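Long-range contacts in fructokinase (Silicibacter sp., PDB 3C8U), which probably phosphorylates fructose at the expense of ATP, as a kinase of the P-loop type: residues A[26-31]-A[132-137]; A[20-25]-A[122-127]. All blocks are in the same frame, centred on the assembly; numbering follows the deposited sequence.

Contact 1 (A[26-31]-A[132-137]); sequences ALSGAP and NYLLFD
Ser-28 swings its OG trans to the main-chain nitrogen (chi1 -155°), and Leu-134 carries CG beside its own N, trans to C; the first torsion sends the hydroxyl over the loop 132-137, the second sends the leucine branches back along the strand. Leu-134 N then gives its hydrogen to Ser-28 OG at 3.1 Å, in a somewhat bent bond (145° at the hydrogen). This is the single hydrogen bond between the two segments, and it ties the start of the loop to the last residue of strand 23-28. Apolar groups close round it: Leu-135 CG packs on Ser-28 CB at 4.1 Å, and Leu-134 CD1 reaches Ala-26 CB at 3.9 Å.

Past the strand end, Asn-132 takes over. The CA of Asn-132 makes a CH...O contact with Gly-29 O at 3.3 Å. Gly-29 O also lies 3.2 Å from Asn-132 O, a pair of acceptors with no hydrogen to share. The Asn-132 side chain lies at an angle to Pro-31, with OD1 and CG touching Pro-31 CD and ND2 touching Pro-31 CG; its OD1 comes to 3.3 Å from Ala-30 C while accepting a hydrogen bond from Lys-35 NZ. Gly-29 and Lys-35 fit a Walker A pattern, so Asn-132 probably helps place the lysine of the probable P-loop. On the loop side, Asn-132 CB sits over the centre of the Tyr-133 ring, whose OH bonds to Gly-78 O.

The contact lies at the C-terminal ends of the central strands. Strand 23-28 is bonded there to 126-131 and to 150-154, Leu-27 turns from the loop onto Leu-38 and Ser-39 of helix 36-48, and Ile-194 of helix 186-195 packs against Pro-31 and Asn-132.

Contact 2 (A[20-25]-A[122-127]); sequences PGRQLV and PECRVA
Arg-125 O is gripped by two donors: Gln-23 N at 3.0 Å and a water at 2.7 Å. The same water accepts a bond from Gln-23 NE2, so the glutamine holds the carbonyl both directly and through solvent, while its OE1 takes the N-H of Asp-16. This is where two adjacent parallel strands, 23-28 and 126-131, start in the central sheet, whose 2-3-1-4-5 strand order is consistent with a P-loop kinase fold. The parallel ladder follows at once. Ala-127 N bonds to Gln-23 O at 2.8 Å, and Val-25 N reaches Ala-127 O in an almost straight bond (175° at the hydrogen), so Gln-23 and Val-25 straddle Ala-127 through their main chains.

Ahead of the ladder, Arg-22 stretches along the incoming loop. Its chain is extended as far as CD and bends at chi3 (-69°), which sets NE 2.9 Å from Cys-124 O; the donor stands well above the carbonyl plane. The other nitrogens of this buried guanidinium are held by carbonyls: NH1 by Leu-95 and Gln-98, NH2 by Glu-99. The group thus ties the strand start to the end of helix 85-97 and what follows.

On the face with Gln-23, Val-25 CG2 meets Val-126 CG1; on the other, Leu-24 CD2 rests 3.7 Å from Ala-127 CB.

Contact 2 lies between the neighbouring parallel strands 23-28 and 126-131, where they begin; contact 1 joins strand 23-28 to the loop that follows 126-131. The two lie about 20 Å apart, centre to centre, contact 2 about 17 Å from the chain centre and contact 1 only about 6 Å from it. Segment 20-25 runs directly into 26-31, while four residues of strand 126-131 lie between 122-127 and 132-137; the contacts do not otherwise touch. The probable nucleotide site belongs to the contact 1 end, where the Walker A-like loop leaves the strand; contact 2 holds the parallel bridges Gln-23 with Val-126 and Leu-24 with Ala-127, at the other end.

Contact 1 (A[26-31]-A[132-137])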
loop_
_atom_site.group_PDB
_atom_site.type_symbol
_atom_site.label_atom_id
_atom_site.label_comp_id
_atom_site.label_asym_id
_atom_site.label_seq_id
_atom_site.Cartn_x
_atom_site.Cartn_y
_atom_site.Cartn_z
ATOM N N ALA A 26 8.177 -3.139 -1.453
ATOM C CA ALA A 26 7.124 -2.472 -0.661
ATOM C C ALA A 26 7.213 -0.955 -0.753
ATOM O O ALA A 26 8.284 -0.372 -0.634
ATOM C CB ALA A 26 7.194 -2.922 0.796
ATOM N N LEU A 27 6.066 -0.333 -1.010
ATOM C CA LEU A 27 5.929 1.129 -0.927
ATOM C C LEU A 27 4.853 1.411 0.094
ATOM O O LEU A 27 3.684 1.107 -0.121
ATOM C CB LEU A 27 5.538 1.749 -2.272
ATOM C CG LEU A 27 5.277 3.272 -2.151
ATOM C CD1 LEU A 27 6.552 4.014 -1.739
ATOM C CD2 LEU A 27 4.730 3.865 -3.437
ATOM N N SER A 28 5.286 1.909 1.240
ATOM C CA SER A 28 4.409 2.162 2.379
ATOM C C SER A 28 4.194 3.652 2.546
ATOM O O SER A 28 5.138 4.448 2.605
ATOM C CB SER A 28 4.970 1.578 3.673
ATOM O OG SER A 28 3.952 1.299 4.625
ATOM N N GLY A 29 2.916 4.003 2.567
ATOM C CA GLY A 29 2.478 5.363 2.850
ATOM C C GLY A 29 1.481 5.454 3.984
ATOM O O GLY A 29 1.411 4.608 4.876
ATOM N N ALA A 30 0.756 6.551 3.959
ATOM C CA ALA A 30 -0.363 6.803 4.847
ATOM C C ALA A 30 -1.540 7.280 3.993
ATOM O O ALA A 30 -1.351 7.653 2.828
ATOM C CB ALA A 30 0.013 7.838 5.929
ATOM N N PRO A 31 -2.763 7.221 4.548
ATOM C CA PRO A 31 -3.901 7.811 3.865
ATOM C C PRO A 31 -3.607 9.253 3.484
ATOM O O PRO A 31 -3.159 10.064 4.301
ATOM C CB PRO A 31 -5.030 7.727 4.908
ATOM C CG PRO A 31 -4.608 6.629 5.841
ATOM C CD PRO A 31 -3.107 6.759 5.903
ATOM N N ASN A 132 -0.745 1.052 3.315
ATOM C CA ASN A 132 -0.491 1.911 4.461
ATOM C C ASN A 132 0.294 1.228 5.579
ATOM O O ASN A 132 0.900 1.895 6.399
ATOM C CB ASN A 132 -1.822 2.467 4.983
ATOM C CG ASN A 132 -2.519 3.336 3.953
ATOM O OD1 ASN A 132 -1.863 4.116 3.239
ATOM N ND2 ASN A 132 -3.819 3.215 3.861
ATOM N N TYR A 133 0.237 -0.108 5.618
ATOM C CA TYR A 133 0.741 -0.885 6.768
ATOM C C TYR A 133 1.853 -1.867 6.445
ATOM O O TYR A 133 1.890 -2.955 7.013
ATOM C CB TYR A 133 -0.420 -1.626 7.464
ATOM C CG TYR A 133 -1.546 -0.679 7.818
ATOM C CD1 TYR A 133 -1.342 0.358 8.725
ATOM C CD2 TYR A 133 -2.792 -0.791 7.226
ATOM C CE1 TYR A 133 -2.360 1.250 9.032
ATOM C CE2 TYR A 133 -3.811 0.099 7.530
ATOM C CZ TYR A 133 -3.590 1.112 8.431
ATOM O OH TYR A 133 -4.611 1.998 8.728
ATOM N N LEU A 134 2.778 -1.450 5.569
ATOM C CA LEU A 134 3.845 -2.332 5.089
ATOM C C LEU A 134 5.133 -2.250 5.884
ATOM O O LEU A 134 6.025 -3.088 5.719
ATOM C CB LEU A 134 4.113 -2.111 3.602
ATOM C CG LEU A 134 2.879 -2.287 2.677
ATOM C CD1 LEU A 134 3.375 -2.309 1.213
ATOM C CD2 LEU A 134 1.995 -3.529 2.999
ATOM N N LEU A 135 5.181 -1.248 6.758
ATOM C CA LEU A 135 6.336 -0.948 7.623
ATOM C C LEU A 135 5.824 -0.599 9.018
ATOM O O LEU A 135 6.209 0.377 9.653
ATOM C CB LEU A 135 7.181 0.194 7.040
ATOM C CG LEU A 135 7.985 -0.193 5.779
ATOM C CD1 LEU A 135 8.783 0.976 5.212
ATOM C CD2 LEU A 135 8.903 -1.406 6.009
ATOM N N PHE A 136 4.878 -1.415 9.438
ATOM C CA PHE A 136 4.031 -1.130 10.607
ATOM C C PHE A 136 4.328 -2.044 11.796
ATOM O O PHE A 136 4.189 -3.274 11.745
ATOM C CB PHE A 136 2.562 -1.230 10.149
ATOM C CG PHE A 136 1.563 -0.751 11.149
ATOM C CD1 PHE A 136 1.522 0.583 11.540
ATOM C CD2 PHE A 136 0.611 -1.629 11.656
ATOM C CE1 PHE A 136 0.568 1.023 12.449
ATOM C CE2 PHE A 136 -0.345 -1.199 12.585
ATOM C CZ PHE A 136 -0.366 0.119 12.985
ATOM N N ASP A 137 4.773 -1.398 12.867
ATOM C CA ASP A 137 5.270 -2.095 14.061
ATOM C C ASP A 137 4.113 -2.477 14.995
ATOM O O ASP A 137 3.833 -1.854 16.024
ATOM C CB ASP A 137 6.340 -1.255 14.754
ATOM C CG ASP A 137 7.132 -2.028 15.802
ATOM O OD1 ASP A 137 6.943 -3.243 16.020
ATOM O OD2 ASP A 137 7.986 -1.382 16.412
#

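Contact 2 (A[20-25]-A[122-127])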
loop_
_atom_site.group_PDB
_atom_site.type_symbol
_atom_site.label_atom_id
_atom_site.label_comp_id
_atom_site.label_asym_id
_atom_site.label_seq_id
_atom_site.Cartn_x
_atom_site.Cartn_y
_atom_site.Cartn_z
ATOM N N PRO A 20 15.994 -16.697 -6.891
ATOM C CA PRO A 20 14.869 -17.378 -7.533
ATOM C C PRO A 20 13.524 -16.751 -7.224
ATOM O O PRO A 20 13.248 -16.284 -6.118
ATOM C CB PRO A 20 14.918 -18.803 -6.947
ATOM C CG PRO A 20 16.307 -18.985 -6.482
ATOM C CD PRO A 20 16.800 -17.606 -6.053
ATOM N N GLY A 21 12.700 -16.762 -8.250
ATOM C CA GLY A 21 11.303 -16.412 -8.094
ATOM C C GLY A 21 11.105 -14.934 -8.266
ATOM O O GLY A 21 11.941 -14.230 -8.779
ATOM N N ARG A 22 9.979 -14.466 -7.789
ATOM C CA ARG A 22 9.605 -13.089 -7.997
ATOM C C ARG A 22 10.075 -12.254 -6.808
ATOM O O ARG A 22 10.068 -12.702 -5.654
ATOM C CB ARG A 22 8.087 -13.016 -8.170
ATOM C CG ARG A 22 7.586 -11.657 -8.440
ATOM C CD ARG A 22 6.096 -11.653 -8.671
ATOM N NE ARG A 22 5.722 -12.301 -9.920
ATOM C CZ ARG A 22 5.062 -13.440 -10.019
ATOM N NH1 ARG A 22 4.700 -14.117 -8.938
ATOM N NH2 ARG A 22 4.779 -13.922 -11.205
ATOM N N GLN A 23 10.490 -11.036 -7.102
ATOM C CA GLN A 23 10.936 -10.084 -6.063
ATOM C C GLN A 23 9.811 -9.121 -5.694
ATOM O O GLN A 23 8.992 -8.746 -6.523
ATOM C CB GLN A 23 12.211 -9.369 -6.514
ATOM C CG GLN A 23 13.432 -10.336 -6.471
ATOM C CD GLN A 23 14.709 -9.750 -7.040
ATOM O OE1 GLN A 23 15.681 -9.594 -6.322
ATOM N NE2 GLN A 23 14.701 -9.406 -8.321
ATOM N N LEU A 24 9.769 -8.817 -4.407
ATOM C CA LEU A 24 8.794 -7.888 -3.798
ATOM C C LEU A 24 9.430 -6.595 -3.310
ATOM O O LEU A 24 10.397 -6.558 -2.545
ATOM C CB LEU A 24 8.068 -8.559 -2.644
ATOM C CG LEU A 24 7.313 -9.883 -2.899
ATOM C CD1 LEU A 24 6.439 -10.212 -1.686
ATOM C CD2 LEU A 24 6.451 -9.762 -4.080
ATOM N N VAL A 25 8.840 -5.520 -3.775
ATOM C CA VAL A 25 9.190 -4.180 -3.345
ATOM C C VAL A 25 7.992 -3.529 -2.709
ATOM O O VAL A 25 6.925 -3.402 -3.319
ATOM C CB VAL A 25 9.738 -3.306 -4.532
ATOM C CG1 VAL A 25 9.989 -1.848 -4.080
ATOM C CG2 VAL A 25 11.009 -3.903 -5.124
ATOM N N PRO A 122 3.313 -14.627 -14.932
ATOM C CA PRO A 122 4.677 -15.148 -14.911
ATOM C C PRO A 122 5.719 -14.201 -15.513
ATOM O O PRO A 122 6.891 -14.293 -15.188
ATOM C CB PRO A 122 4.589 -16.479 -15.672
ATOM C CG PRO A 122 3.179 -16.635 -16.112
ATOM C CD PRO A 122 2.378 -15.418 -15.738
ATOM N N GLU A 123 5.261 -13.277 -16.340
ATOM C CA GLU A 123 6.150 -12.278 -16.979
ATOM C C GLU A 123 6.605 -11.189 -15.996
ATOM O O GLU A 123 7.607 -10.503 -16.197
ATOM C CB GLU A 123 5.471 -11.629 -18.177
ATOM C CG GLU A 123 4.404 -10.627 -17.822
ATOM C CD GLU A 123 3.041 -11.217 -17.512
ATOM O OE1 GLU A 123 2.860 -12.478 -17.465
ATOM O OE2 GLU A 123 2.130 -10.387 -17.329
ATOM N N CYS A 124 5.853 -11.050 -14.917
ATOM C CA CYS A 124 6.176 -10.086 -13.856
ATOM C C CYS A 124 7.270 -10.593 -12.952
ATOM O O CYS A 124 7.157 -11.628 -12.296
ATOM C CB CYS A 124 4.926 -9.734 -13.035
ATOM S SG CYS A 124 5.262 -8.641 -11.604
ATOM N N ARG A 125 8.330 -9.802 -12.892
ATOM C CA ARG A 125 9.565 -10.152 -12.179
ATOM C C ARG A 125 9.635 -9.463 -10.826
ATOM O O ARG A 125 10.250 -9.939 -9.904
ATOM C CB ARG A 125 10.794 -9.758 -13.022
ATOM C CG ARG A 125 10.994 -10.647 -14.240
ATOM C CD ARG A 125 12.464 -10.847 -14.568
ATOM N NE ARG A 125 13.297 -10.880 -13.374
ATOM C CZ ARG A 125 14.546 -10.436 -13.353
ATOM N NH1 ARG A 125 15.069 -9.936 -14.466
ATOM N NH2 ARG A 125 15.259 -10.480 -12.230
ATOM N N VAL A 126 8.964 -8.325 -10.737
ATOM C CA VAL A 126 8.929 -7.539 -9.505
ATOM C C VAL A 126 7.519 -7.047 -9.240
ATOM O O VAL A 126 6.908 -6.429 -10.094
ATOM C CB VAL A 126 9.858 -6.322 -9.605
ATOM C CG1 VAL A 126 9.754 -5.426 -8.338
ATOM C CG2 VAL A 126 11.308 -6.803 -9.863
ATOM N N ALA A 127 7.028 -7.354 -8.047
ATOM C CA ALA A 127 5.756 -6.828 -7.561
ATOM C C ALA A 127 6.053 -5.728 -6.560
ATOM O O ALA A 127 6.769 -5.924 -5.564
ATOM C CB ALA A 127 4.893 -7.931 -6.912
HETATM O O HOH W 1 12.703 -10.997 -10.290
#